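Local coordinates for protein WR4 (PDB 1M1S) that is of unknown function but belongs to the major sperm protein family, as a sperm-specific class P protein of Caenorhabditis elegans, at residues Asn12-Thr17 / Asn30-Ser35; Ile82-Ala87 / Ile109-Ile114; Asn26-Ile31 / Lys65-Ile70; Glu34-Leu39 / Asp61-Ser66; Leu39-Lys44 / Val53-Gly58. All blocks are in the same frame, centred on the assembly; numbering follows the deposited sequence.

The five contacts lie in one major sperm protein domain. Contacts 1, 2, 3 and 5 send apolar side chains into a common interior. Contacts 1 and 3 share Asn30 and Ile31, so strand 25-33 is paired on both edges; their centres are about 9 Å apart. His29 of contact 3 also reaches Pro15 of contact 1, ND1 to O 3.1 Å. Contact 2 meets contact 1 where Val13 CG2 touches Ile84 CD1 at 3.6 Å. It meets contact 3 where Ile82 CD1 touches Ile70 CD1 at 3.5 Å. Contact 5 joins contact 2 through backbone bonds between strands 38-45 and 79-89. Contact 4 lies at the surface at one end, its centre about 17 Å from that of contact 2.

Contact 1 (Asn12-Thr17 / Asn30-Ser35); sequences NVDPPT and NITSES
Asn12 and Thr32 face each other as an antiparallel hydrogen-bonded pair. Thr32 N donates a hydrogen bond to Asn12 O at 3.0 Å, and Asn12 N donates one to Thr32 O at 3.2 Å. Asp14 and Asn30 form the next such pair, with Asn30 N to Asp14 O at 2.9 Å. Val13 and Ile31 sit between the two pairs. Their side chains turn inward and touch loosely, Val13 CG1 to Ile31 CG1 at 4.3 Å. On the polar face Asp14 CB rests against Asn30 CB at 3.9 Å. The Asp14 side chain runs at about a right angle to that of Thr32. Thr32 OG1 lies between its own backbone N and carbonyl carbon (chi1 43°), which brings it near Asn12 O, at 3.7 Å, with no hydrogen bond between them. Further out, Val13 packs on Ile84 and Ile109, and Ile31 on Phe41 and Leu68. A cis peptide bond precedes Pro15, where the chain leaves this pairing. The contact belongs to the hairpin of strands 11-20 and 25-33. Its chemistry is divided: the backbone bonds hold the strands together, Val13 and Ile31 supply the oily inner face, and the amide, carboxylate and hydroxyl groups make up the outer one.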
# COMPACT_ATOMS: atom_id res chain seq x y z
N ASN A 12 -8.78 3.83 0.36
CA ASN A 12 -8.23 5.06 -0.19
C ASN A 12 -6.86 5.30 0.44
O ASN A 12 -6.62 4.95 1.60
CB ASN A 12 -9.16 6.24 0.08
CG ASN A 12 -10.43 6.21 -0.75
OD1 ASN A 12 -10.39 6.06 -1.98
ND2 ASN A 12 -11.57 6.37 -0.09
N VAL A 13 -5.95 5.84 -0.36
CA VAL A 13 -4.60 6.12 0.12
C VAL A 13 -4.37 7.62 0.12
O VAL A 13 -4.60 8.31 -0.88
CB VAL A 13 -3.52 5.40 -0.73
CG1 VAL A 13 -2.21 5.31 0.04
CG2 VAL A 13 -3.97 4.01 -1.09
N ASP A 14 -3.87 8.12 1.25
CA ASP A 14 -3.61 9.51 1.42
C ASP A 14 -2.14 9.78 1.66
O ASP A 14 -1.58 9.36 2.66
CB ASP A 14 -4.49 9.98 2.58
CG ASP A 14 -5.96 9.76 2.25
OD1 ASP A 14 -6.29 9.63 1.05
OD2 ASP A 14 -6.78 9.70 3.19
N PRO A 15 -1.46 10.47 0.72
CA PRO A 15 -1.92 11.01 -0.57
C PRO A 15 -1.98 9.87 -1.56
O PRO A 15 -1.57 8.75 -1.26
CB PRO A 15 -0.80 12.00 -0.90
CG PRO A 15 -0.34 12.45 0.44
CD PRO A 15 -0.24 11.13 1.13
N PRO A 16 -2.54 10.12 -2.76
CA PRO A 16 -2.62 9.05 -3.77
C PRO A 16 -1.38 9.01 -4.64
O PRO A 16 -1.36 8.35 -5.68
CB PRO A 16 -3.85 9.46 -4.58
CG PRO A 16 -3.82 10.93 -4.50
CD PRO A 16 -3.52 11.17 -3.05
N THR A 17 -0.38 9.77 -4.21
CA THR A 17 0.90 9.87 -4.91
C THR A 17 1.93 10.24 -3.87
O THR A 17 1.60 10.76 -2.81
CB THR A 17 0.89 11.00 -5.98
OG1 THR A 17 -0.17 10.81 -6.92
CG2 THR A 17 2.19 11.01 -6.74
N ASN A 30 -1.84 7.15 4.50
CA ASN A 30 -2.92 6.67 5.32
C ASN A 30 -3.80 5.75 4.47
O ASN A 30 -4.37 6.20 3.48
CB ASN A 30 -3.73 7.88 5.80
CG ASN A 30 -4.84 7.52 6.79
OD1 ASN A 30 -5.06 6.34 7.10
ND2 ASN A 30 -5.56 8.55 7.27
N ILE A 31 -3.87 4.47 4.80
CA ILE A 31 -4.75 3.57 4.04
C ILE A 31 -6.01 3.48 4.89
O ILE A 31 -5.96 2.98 6.01
CB ILE A 31 -4.13 2.18 3.82
CG1 ILE A 31 -2.82 2.31 3.08
CG2 ILE A 31 -5.08 1.28 3.03
CD1 ILE A 31 -2.07 1.02 2.91
N THR A 32 -7.12 4.05 4.41
CA THR A 32 -8.36 4.02 5.18
C THR A 32 -9.43 3.12 4.60
O THR A 32 -9.61 3.05 3.39
CB THR A 32 -8.93 5.42 5.43
OG1 THR A 32 -8.84 6.21 4.24
CG2 THR A 32 -8.16 6.09 6.51
N SER A 33 -10.10 2.40 5.49
CA SER A 33 -11.14 1.45 5.09
C SER A 33 -12.53 2.06 4.95
O SER A 33 -12.85 3.08 5.56
CB SER A 33 -11.19 0.31 6.10
OG SER A 33 -12.14 -0.68 5.72
N GLU A 34 -13.37 1.44 4.13
CA GLU A 34 -14.73 1.91 3.94
C GLU A 34 -15.70 0.75 4.08
O GLU A 34 -16.90 0.95 3.99
CB GLU A 34 -14.91 2.55 2.58
CG GLU A 34 -14.28 3.90 2.40
CD GLU A 34 -14.97 5.01 3.17
OE1 GLU A 34 -15.98 4.76 3.86
OE2 GLU A 34 -14.50 6.16 3.08
N SER A 35 -15.17 -0.45 4.32
CA SER A 35 -16.02 -1.63 4.47
C SER A 35 -16.35 -1.79 5.94
O SER A 35 -15.70 -1.21 6.81
CB SER A 35 -15.31 -2.90 3.99
OG SER A 35 -16.19 -4.01 3.97

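Contact 2 (Ile82-Ala87 / Ile109-Ile114); sequences IVIQYA and IIVKLI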
# COMPACT_ATOMS: atom_id res chain seq x y z
N ILE A 82 3.32 1.63 -6.84
CA ILE A 82 3.04 0.67 -5.77
C ILE A 82 1.59 0.27 -5.99
O ILE A 82 0.74 1.13 -6.22
CB ILE A 82 3.13 1.34 -4.38
CG1 ILE A 82 4.55 1.29 -3.86
CG2 ILE A 82 2.15 0.70 -3.39
CD1 ILE A 82 4.72 2.13 -2.66
N VAL A 83 1.32 -1.03 -6.01
CA VAL A 83 -0.05 -1.48 -6.20
C VAL A 83 -0.52 -2.13 -4.93
O VAL A 83 0.04 -3.14 -4.51
CB VAL A 83 -0.19 -2.48 -7.38
CG1 VAL A 83 -1.65 -2.81 -7.61
CG2 VAL A 83 0.35 -1.88 -8.64
N ILE A 84 -1.54 -1.55 -4.30
CA ILE A 84 -2.06 -2.12 -3.07
C ILE A 84 -3.27 -2.95 -3.42
O ILE A 84 -4.21 -2.45 -4.05
CB ILE A 84 -2.47 -1.03 -2.04
CG1 ILE A 84 -1.29 -0.12 -1.76
CG2 ILE A 84 -2.89 -1.68 -0.72
CD1 ILE A 84 -1.72 1.14 -1.19
N GLN A 85 -3.20 -4.24 -3.13
CA GLN A 85 -4.32 -5.15 -3.37
C GLN A 85 -4.98 -5.35 -2.01
O GLN A 85 -4.29 -5.27 -0.99
CB GLN A 85 -3.84 -6.51 -3.88
CG GLN A 85 -3.09 -6.48 -5.21
CD GLN A 85 -2.96 -7.86 -5.84
OE1 GLN A 85 -2.86 -8.87 -5.14
NE2 GLN A 85 -3.01 -7.92 -7.18
N TYR A 86 -6.29 -5.55 -1.99
CA TYR A 86 -6.99 -5.79 -0.72
C TYR A 86 -7.96 -6.95 -0.79
O TYR A 86 -8.22 -7.47 -1.86
CB TYR A 86 -7.72 -4.54 -0.18
CG TYR A 86 -8.69 -3.91 -1.14
CD1 TYR A 86 -10.04 -4.31 -1.20
CD2 TYR A 86 -8.26 -2.91 -2.01
CE1 TYR A 86 -10.92 -3.73 -2.13
CE2 TYR A 86 -9.11 -2.32 -2.91
CZ TYR A 86 -10.43 -2.73 -2.98
OH TYR A 86 -11.21 -2.17 -3.95
N ALA A 87 -8.50 -7.32 0.35
CA ALA A 87 -9.43 -8.43 0.38
C ALA A 87 -10.18 -8.31 1.67
O ALA A 87 -9.62 -7.80 2.63
CB ALA A 87 -8.66 -9.73 0.37
N ILE A 109 -5.33 -0.36 -5.79
CA ILE A 109 -5.11 1.07 -5.95
C ILE A 109 -3.63 1.21 -6.35
O ILE A 109 -2.78 0.43 -5.91
CB ILE A 109 -5.41 1.80 -4.62
CG1 ILE A 109 -6.87 2.27 -4.55
CG2 ILE A 109 -4.54 3.02 -4.48
CD1 ILE A 109 -7.90 1.18 -4.49
N ILE A 110 -3.34 2.17 -7.23
CA ILE A 110 -1.98 2.40 -7.73
C ILE A 110 -1.40 3.69 -7.19
O ILE A 110 -1.80 4.77 -7.61
CB ILE A 110 -1.93 2.46 -9.32
CG1 ILE A 110 -2.09 1.07 -9.91
CG2 ILE A 110 -0.62 3.07 -9.83
CD1 ILE A 110 -2.13 1.04 -11.44
N VAL A 111 -0.45 3.61 -6.27
CA VAL A 111 0.16 4.83 -5.78
C VAL A 111 1.37 5.15 -6.68
O VAL A 111 2.26 4.32 -6.87
CB VAL A 111 0.62 4.69 -4.34
CG1 VAL A 111 1.03 6.04 -3.76
CG2 VAL A 111 -0.49 4.01 -3.52
N LYS A 112 1.34 6.34 -7.29
CA LYS A 112 2.42 6.77 -8.17
C LYS A 112 3.57 7.21 -7.30
O LYS A 112 3.35 7.68 -6.20
CB LYS A 112 1.97 7.96 -9.00
CG LYS A 112 0.63 7.82 -9.69
CD LYS A 112 0.42 9.02 -10.63
CE LYS A 112 -0.58 8.71 -11.73
NZ LYS A 112 -0.48 9.60 -12.91
N LEU A 113 4.78 7.02 -7.78
CA LEU A 113 5.97 7.45 -7.05
C LEU A 113 6.90 8.17 -8.04
O LEU A 113 7.64 7.55 -8.82
CB LEU A 113 6.66 6.26 -6.36
CG LEU A 113 5.87 5.43 -5.32
CD1 LEU A 113 6.68 4.23 -4.86
CD2 LEU A 113 5.43 6.29 -4.13
N ILE A 114 6.79 9.50 -8.06
CA ILE A 114 7.56 10.37 -8.95
C ILE A 114 8.77 10.93 -8.22
O ILE A 114 8.63 11.66 -7.24
CB ILE A 114 6.73 11.58 -9.45
CG1 ILE A 114 5.42 11.13 -10.11
CG2 ILE A 114 7.56 12.40 -10.42
CD1 ILE A 114 4.42 12.28 -10.34
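Ile82 and Leu113 meet at their methyl ends, CD1 to CD1 at 3.6 Å, with the two side chains crossing obliquely. Leu113 CD1 also lies near Ile82 CG1. Ile84 reaches diagonally to Val111, its CD1 at 3.9 Å from Val111 CG2. That reach follows from a chi1 of -56°, which sets CG1 beside the backbone N, and a nearly extended chi2. Val111 CB stands 4.2 Å from Ile82 CB. On the other face of the sheet, Val83 and Ile110 lie side by side and point the same way, with Val83 CG2 at 4.0 Å from Ile110 CG1. Tyr86 meets Ile109 at a ring edge: Ile109 CD1 is near the ring plane, 4.0 Å from Tyr86 CE2. The strands are antiparallel, at 158° between their directions. Four backbone bonds join Ile82 to Val111 and Ile84 to Ile109, the shortest being Val111 N to Ile82 O and Ile84 N to Ile109 O, each 2.8 Å. Around them, Val13, Phe41, Leu68 and Ile70 from other strands add to the apolar packing. No side-chain polar bond joins the two segments. Cohesion rests on backbone bonds and aliphatic contacts: Ile82, Ile84, Val111 and Leu113 inside, Val83 and Ile110 on the outer face.

Contact 3 (Asn26-Ile31 / Lys65-Ile70); sequences NSTHNI and KSKLDI
Strand segments 26-31 and 65-70 run antiparallel, 151° between their directions, and backbone bonds pair His29 with Leu68 and Ile31 with Ser66. Leu68 N to His29 O and Ile31 N to Ser66 O are each 2.8 Å. On the inner face the His29 ring crosses the Ile70 side chain at about a right angle, with Ile70 CD1 at 3.3 Å from His29 NE2. Both ring nitrogens have partners: NE2 pairs with Ser27 OG at 2.8 Å, and ND1 bonds to Pro15 O. These two bonds fix the ring's rotation. Ser27 OG also pairs with Tyr20 OH. Ile31 CD1 lies 4.1 Å from Leu68 CB, next to Ile84. The pairing joins strands 25-33 and 65-72 within the immunoglobulin-like beta sandwich of the major sperm protein family. The outer face is polar. Lys67 NZ makes a salt bridge to Asp69 OD2 at 3.1 Å, on the syn lone pair of that oxygen. Thr28 CG2 packs against both, 3.8 Å from Lys67 CD and 3.7 Å from Asp69 OD1. Further along, Asn30 OD1 approaches Lys65 CB. Ser66 OG bonds to Phe59 O, on the strand beyond.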
# COMPACT_ATOMS: atom_id res chain seq x y z
N ASN A 26 10.98 10.85 1.33
CA ASN A 26 10.14 10.15 2.26
C ASN A 26 8.75 10.71 2.27
O ASN A 26 8.56 11.90 2.02
CB ASN A 26 10.72 10.38 3.63
CG ASN A 26 10.28 9.40 4.61
OD1 ASN A 26 9.56 8.45 4.29
ND2 ASN A 26 10.72 9.58 5.84
N SER A 27 7.79 9.86 2.62
CA SER A 27 6.37 10.23 2.73
C SER A 27 5.56 9.15 3.44
O SER A 27 5.78 7.97 3.22
CB SER A 27 5.77 10.45 1.35
OG SER A 27 5.69 9.22 0.66
N THR A 28 4.61 9.56 4.28
CA THR A 28 3.77 8.60 5.02
C THR A 28 2.40 8.60 4.34
O THR A 28 1.98 9.62 3.77
CB THR A 28 3.56 9.00 6.53
OG1 THR A 28 4.81 9.32 7.17
CG2 THR A 28 2.93 7.84 7.29
N HIS A 29 1.75 7.44 4.31
CA HIS A 29 0.43 7.34 3.70
C HIS A 29 -0.60 6.71 4.63
O HIS A 29 -0.28 5.87 5.46
CB HIS A 29 0.48 6.61 2.36
CG HIS A 29 1.44 7.22 1.38
ND1 HIS A 29 1.03 7.92 0.26
CD2 HIS A 29 2.79 7.26 1.36
CE1 HIS A 29 2.08 8.37 -0.39
NE2 HIS A 29 3.16 7.98 0.26
N ASN A 30 -1.84 7.15 4.50
CA ASN A 30 -2.92 6.67 5.32
C ASN A 30 -3.80 5.75 4.47
O ASN A 30 -4.37 6.20 3.48
CB ASN A 30 -3.73 7.88 5.80
CG ASN A 30 -4.84 7.52 6.79
OD1 ASN A 30 -5.06 6.34 7.10
ND2 ASN A 30 -5.56 8.55 7.27
N ILE A 31 -3.87 4.47 4.80
CA ILE A 31 -4.75 3.57 4.04
C ILE A 31 -6.01 3.48 4.89
O ILE A 31 -5.96 2.98 6.01
CB ILE A 31 -4.13 2.18 3.82
CG1 ILE A 31 -2.82 2.31 3.08
CG2 ILE A 31 -5.08 1.28 3.03
CD1 ILE A 31 -2.07 1.02 2.91
N LYS A 65 -8.12 2.71 9.72
CA LYS A 65 -6.96 3.37 9.14
C LYS A 65 -5.69 2.57 9.48
O LYS A 65 -5.64 1.95 10.54
CB LYS A 65 -6.85 4.79 9.73
CG LYS A 65 -7.12 4.92 11.28
CD LYS A 65 -7.14 6.38 11.78
CE LYS A 65 -7.48 6.48 13.28
NZ LYS A 65 -7.57 7.89 13.83
N SER A 66 -4.72 2.51 8.56
CA SER A 66 -3.43 1.78 8.71
C SER A 66 -2.38 2.55 7.93
O SER A 66 -2.68 2.97 6.80
CB SER A 66 -3.50 0.37 8.14
OG SER A 66 -4.45 -0.42 8.83
N LYS A 67 -1.16 2.73 8.48
CA LYS A 67 -0.14 3.49 7.73
C LYS A 67 0.81 2.78 6.83
O LYS A 67 1.18 1.64 7.07
CB LYS A 67 0.57 4.50 8.60
CG LYS A 67 1.53 3.95 9.59
CD LYS A 67 2.73 4.85 9.67
CE LYS A 67 3.63 4.45 10.82
NZ LYS A 67 4.88 5.26 10.74
N LEU A 68 1.22 3.50 5.80
CA LEU A 68 2.15 2.95 4.86
C LEU A 68 3.39 3.83 4.82
O LEU A 68 3.27 5.04 4.70
CB LEU A 68 1.51 2.89 3.45
CG LEU A 68 2.25 2.21 2.31
CD1 LEU A 68 2.57 0.75 2.66
CD2 LEU A 68 1.40 2.28 1.04
N ASP A 69 4.55 3.19 4.96
CA ASP A 69 5.84 3.86 4.94
C ASP A 69 6.65 3.55 3.67
O ASP A 69 7.11 2.42 3.52
CB ASP A 69 6.64 3.54 6.19
CG ASP A 69 6.04 4.06 7.44
OD1 ASP A 69 5.07 4.85 7.25
OD2 ASP A 69 6.49 3.75 8.55
N ILE A 70 6.74 4.52 2.74
CA ILE A 70 7.52 4.42 1.49
C ILE A 70 8.78 5.27 1.74
O ILE A 70 8.64 6.38 2.22
CB ILE A 70 6.69 4.99 0.30
CG1 ILE A 70 5.31 4.42 0.34
CG2 ILE A 70 7.38 4.80 -0.99
CD1 ILE A 70 4.31 5.01 -0.65

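Contact 4 (Glu34-Leu39 / Asp61-Ser66); sequences ESDSRL and DAKGKS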
# COMPACT_ATOMS: atom_id res chain seq x y z
N GLU A 34 -13.37 1.44 4.13
CA GLU A 34 -14.73 1.91 3.94
C GLU A 34 -15.70 0.75 4.08
O GLU A 34 -16.90 0.95 3.99
CB GLU A 34 -14.91 2.55 2.58
CG GLU A 34 -14.28 3.90 2.40
CD GLU A 34 -14.97 5.01 3.17
OE1 GLU A 34 -15.98 4.76 3.86
OE2 GLU A 34 -14.50 6.16 3.08
N SER A 35 -15.17 -0.45 4.32
CA SER A 35 -16.02 -1.63 4.47
C SER A 35 -16.35 -1.79 5.94
O SER A 35 -15.70 -1.21 6.81
CB SER A 35 -15.31 -2.90 3.99
OG SER A 35 -16.19 -4.01 3.97
N ASP A 36 -17.42 -2.53 6.20
CA ASP A 36 -17.79 -2.78 7.58
C ASP A 36 -17.13 -4.09 8.00
O ASP A 36 -17.29 -4.58 9.12
CB ASP A 36 -19.31 -2.84 7.73
CG ASP A 36 -19.97 -1.52 7.42
OD1 ASP A 36 -19.58 -0.48 8.01
OD2 ASP A 36 -20.89 -1.55 6.58
N SER A 37 -16.35 -4.63 7.07
CA SER A 37 -15.61 -5.86 7.26
C SER A 37 -14.15 -5.49 7.33
O SER A 37 -13.77 -4.41 6.92
CB SER A 37 -15.83 -6.79 6.08
OG SER A 37 -14.81 -7.77 6.06
N ARG A 38 -13.35 -6.40 7.86
CA ARG A 38 -11.92 -6.16 7.97
C ARG A 38 -11.25 -6.46 6.63
O ARG A 38 -11.76 -7.25 5.82
CB ARG A 38 -11.34 -7.03 9.09
CG ARG A 38 -10.00 -6.54 9.66
CD ARG A 38 -9.92 -6.87 11.17
NE ARG A 38 -8.69 -7.55 11.60
CZ ARG A 38 -8.44 -8.85 11.45
NH1 ARG A 38 -9.33 -9.65 10.88
NH2 ARG A 38 -7.31 -9.35 11.91
N LEU A 39 -10.14 -5.77 6.39
CA LEU A 39 -9.38 -5.92 5.15
C LEU A 39 -7.92 -6.32 5.38
O LEU A 39 -7.32 -6.06 6.44
CB LEU A 39 -9.42 -4.62 4.33
CG LEU A 39 -10.75 -4.00 3.91
CD1 LEU A 39 -10.48 -2.62 3.35
CD2 LEU A 39 -11.47 -4.87 2.89
N ASP A 61 -8.58 -2.44 10.07
CA ASP A 61 -9.85 -2.70 10.72
C ASP A 61 -10.99 -2.12 9.90
O ASP A 61 -10.76 -1.36 8.95
CB ASP A 61 -9.84 -2.13 12.14
CG ASP A 61 -8.93 -2.91 13.08
OD1 ASP A 61 -8.69 -4.12 12.84
OD2 ASP A 61 -8.46 -2.32 14.07
N ALA A 62 -12.21 -2.52 10.22
CA ALA A 62 -13.39 -2.05 9.51
C ALA A 62 -13.59 -0.55 9.74
O ALA A 62 -13.54 -0.09 10.89
CB ALA A 62 -14.59 -2.81 9.97
N LYS A 63 -13.77 0.21 8.64
CA LYS A 63 -13.94 1.68 8.62
C LYS A 63 -12.81 2.35 9.42
O LYS A 63 -13.00 3.40 10.05
CB LYS A 63 -15.33 2.09 9.18
CG LYS A 63 -16.55 1.33 8.57
CD LYS A 63 -17.04 1.88 7.22
CE LYS A 63 -17.83 3.17 7.35
NZ LYS A 63 -19.11 2.92 8.05
N GLY A 64 -11.63 1.75 9.33
CA GLY A 64 -10.45 2.22 10.04
C GLY A 64 -9.35 2.92 9.27
O GLY A 64 -9.61 3.61 8.28
N LYS A 65 -8.12 2.71 9.72
CA LYS A 65 -6.96 3.37 9.14
C LYS A 65 -5.69 2.57 9.48
O LYS A 65 -5.64 1.95 10.54
CB LYS A 65 -6.85 4.79 9.73
CG LYS A 65 -7.12 4.92 11.28
CD LYS A 65 -7.14 6.38 11.78
CE LYS A 65 -7.48 6.48 13.28
NZ LYS A 65 -7.57 7.89 13.83
N SER A 66 -4.72 2.51 8.56
CA SER A 66 -3.43 1.78 8.71
C SER A 66 -2.38 2.55 7.93
O SER A 66 -2.68 2.97 6.80
CB SER A 66 -3.50 0.37 8.14
OG SER A 66 -4.45 -0.42 8.83
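Lys63 folds its chain over the backbone of Glu34 and Ser35. Its CG lies 3.2 Å from Ser35 O, and its CD lies 3.4 Å from Glu34 O. Bends at chi2, chi3 and chi4, all near -75°, bring NZ round to Asp36. The two side chains then lie side by side, and Lys63 NZ makes a weak salt bridge to Asp36 OD1 at 3.4 Å. Glu34 adds a second negative group nearby, not in contact, which may help to settle the ammonium charge. The backbone N of Lys63 makes a weak bond to Ser35 O at 3.0 Å, bent to 124°. Ala62 presses its CB against Asp36 O at 3.3 Å. At the other end Arg38 runs alongside Asp61. Asp61 OD1 comes to the guanidinium at its edge, and the two planes are 30° apart. The salt bridge is long, Arg38 NE to Asp61 OD1 at 3.6 Å. Arg38 NH2 also bonds to Glu93 O, and the guanidinium has a cation-pi contact with Phe59. A leucine in place of Arg38 would probably leave Asp61 without its charged mate and Glu93 O without this donor. Two turns shape the contact. Asp61 to Gly64 form a type II turn, and Ser35 OG accepts from Ser37 N in an ST turn. The 34-39 segment links strand 25-33 to strand 38-45, and the 61-66 segment links strand 51-60 to strand 65-72. The two connections lie together at one end of the sandwich, with strand 79-89 beside Arg38 and Leu39.

Contact 5 (Leu39-Lys44 / Val53-Gly58); sequences LAFKVK and VRPVYG
The two segments run antiparallel, with Phe41 opposite Gly58 and Lys42 opposite Tyr57. Phe41 N bonds to Gly58 O at 2.7 Å, and the return bond from Gly58 N is weak. Val43 N bonds to Val56 O, also at 2.7 Å. The second strand is broken near Pro55, which follows a cis peptide bond. The Phe41 ring turns back over Gly58: its chi1 of 70° places CG between the backbone N and the carbonyl carbon. Gly58 CA then makes a CH-pi contact over one ring face, 4.1 Å from the centroid. The close ring face and the backbone angles at Gly58 both suit a residue without a side chain. Pro55 CD approaches the ring edge, 4.3 Å from Phe41 CZ. Val43 CG1 meets Val53 CG1 at 4.0 Å, the two side chains crossing at about a right angle. On the opposite face the extended Lys42 chain lies alongside the Tyr57 ring, pointing the same way. Its CE is 3.4 Å from Tyr57 OH, and its CG is 3.8 Å from Tyr57 CE2. Lys42 also touches Phe100 of the short helix 98-101. A serine in place of Tyr57 would probably strip the Lys42 methylenes of this cover, leaving Phe100 as a remaining neighbour. Phe41 and Val43 face inward, toward Ile31, Ser66, Leu68 and Ile82. Strands 38-45 and 51-60 form a beta hairpin with a broken second strand, part of the immunoglobulin-like sandwich of the major sperm protein domain.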
# COMPACT_ATOMS: atom_id res chain seq x y z
N LEU A 39 -10.14 -5.77 6.39
CA LEU A 39 -9.38 -5.92 5.15
C LEU A 39 -7.92 -6.32 5.38
O LEU A 39 -7.32 -6.06 6.44
CB LEU A 39 -9.42 -4.62 4.33
CG LEU A 39 -10.75 -4.00 3.91
CD1 LEU A 39 -10.48 -2.62 3.35
CD2 LEU A 39 -11.47 -4.87 2.89
N ALA A 40 -7.37 -6.99 4.37
CA ALA A 40 -5.99 -7.43 4.37
C ALA A 40 -5.42 -6.72 3.17
O ALA A 40 -6.09 -6.58 2.17
CB ALA A 40 -5.92 -8.93 4.18
N PHE A 41 -4.21 -6.20 3.27
CA PHE A 41 -3.65 -5.55 2.10
C PHE A 41 -2.28 -6.09 1.75
O PHE A 41 -1.51 -6.48 2.64
CB PHE A 41 -3.70 -4.01 2.22
CG PHE A 41 -2.76 -3.42 3.23
CD1 PHE A 41 -1.44 -3.10 2.88
CD2 PHE A 41 -3.19 -3.11 4.52
CE1 PHE A 41 -0.57 -2.47 3.79
CE2 PHE A 41 -2.33 -2.48 5.44
CZ PHE A 41 -1.01 -2.16 5.08
N LYS A 42 -2.00 -6.11 0.45
CA LYS A 42 -0.74 -6.57 -0.11
C LYS A 42 -0.13 -5.42 -0.89
O LYS A 42 -0.81 -4.83 -1.71
CB LYS A 42 -0.99 -7.73 -1.07
CG LYS A 42 0.26 -8.19 -1.79
CD LYS A 42 -0.02 -9.38 -2.65
CE LYS A 42 1.22 -9.80 -3.36
NZ LYS A 42 1.03 -11.02 -4.19
N VAL A 43 1.16 -5.15 -0.68
CA VAL A 43 1.84 -4.05 -1.38
C VAL A 43 2.91 -4.51 -2.40
O VAL A 43 3.96 -5.02 -2.03
CB VAL A 43 2.44 -3.06 -0.34
CG1 VAL A 43 3.01 -1.83 -1.01
CG2 VAL A 43 1.39 -2.68 0.64
N LYS A 44 2.60 -4.32 -3.69
CA LYS A 44 3.47 -4.69 -4.80
C LYS A 44 4.23 -3.46 -5.21
O LYS A 44 3.64 -2.43 -5.53
CB LYS A 44 2.63 -5.23 -5.96
CG LYS A 44 1.74 -6.37 -5.53
CD LYS A 44 0.65 -6.66 -6.53
CE LYS A 44 1.07 -7.74 -7.51
NZ LYS A 44 -0.13 -8.44 -8.05
N VAL A 53 9.25 0.45 0.93
CA VAL A 53 7.89 0.56 1.43
C VAL A 53 7.62 -0.43 2.61
O VAL A 53 8.16 -1.54 2.64
CB VAL A 53 6.88 0.43 0.26
CG1 VAL A 53 5.49 0.81 0.69
CG2 VAL A 53 7.32 1.31 -0.85
N ARG A 54 6.88 0.03 3.61
CA ARG A 54 6.59 -0.76 4.81
C ARG A 54 5.19 -0.45 5.34
O ARG A 54 4.81 0.71 5.45
CB ARG A 54 7.60 -0.45 5.93
CG ARG A 54 9.05 -0.59 5.56
CD ARG A 54 9.92 -0.77 6.78
NE ARG A 54 11.33 -0.91 6.43
CZ ARG A 54 11.84 -1.87 5.66
NH1 ARG A 54 11.05 -2.80 5.14
NH2 ARG A 54 13.14 -1.88 5.40
N PRO A 55 4.38 -1.48 5.72
CA PRO A 55 4.63 -2.93 5.69
C PRO A 55 4.38 -3.43 4.28
O PRO A 55 4.18 -2.63 3.38
CB PRO A 55 3.56 -3.45 6.66
CG PRO A 55 2.74 -2.26 7.10
CD PRO A 55 3.01 -1.19 6.10
N VAL A 56 4.45 -4.74 4.06
CA VAL A 56 4.17 -5.28 2.74
C VAL A 56 2.75 -5.80 2.80
O VAL A 56 1.94 -5.57 1.89
CB VAL A 56 5.12 -6.40 2.34
CG1 VAL A 56 4.76 -6.93 0.97
CG2 VAL A 56 6.54 -5.90 2.35
N TYR A 57 2.46 -6.49 3.90
CA TYR A 57 1.14 -7.04 4.18
C TYR A 57 0.57 -6.35 5.41
O TYR A 57 1.30 -5.68 6.14
CB TYR A 57 1.24 -8.53 4.43
CG TYR A 57 1.46 -9.31 3.15
CD1 TYR A 57 2.74 -9.54 2.66
CD2 TYR A 57 0.37 -9.79 2.41
CE1 TYR A 57 2.93 -10.21 1.46
CE2 TYR A 57 0.56 -10.46 1.20
CZ TYR A 57 1.84 -10.66 0.74
OH TYR A 57 2.06 -11.30 -0.46
N GLY A 58 -0.73 -6.45 5.62
CA GLY A 58 -1.31 -5.82 6.81
C GLY A 58 -2.82 -5.71 6.85
O GLY A 58 -3.48 -5.79 5.81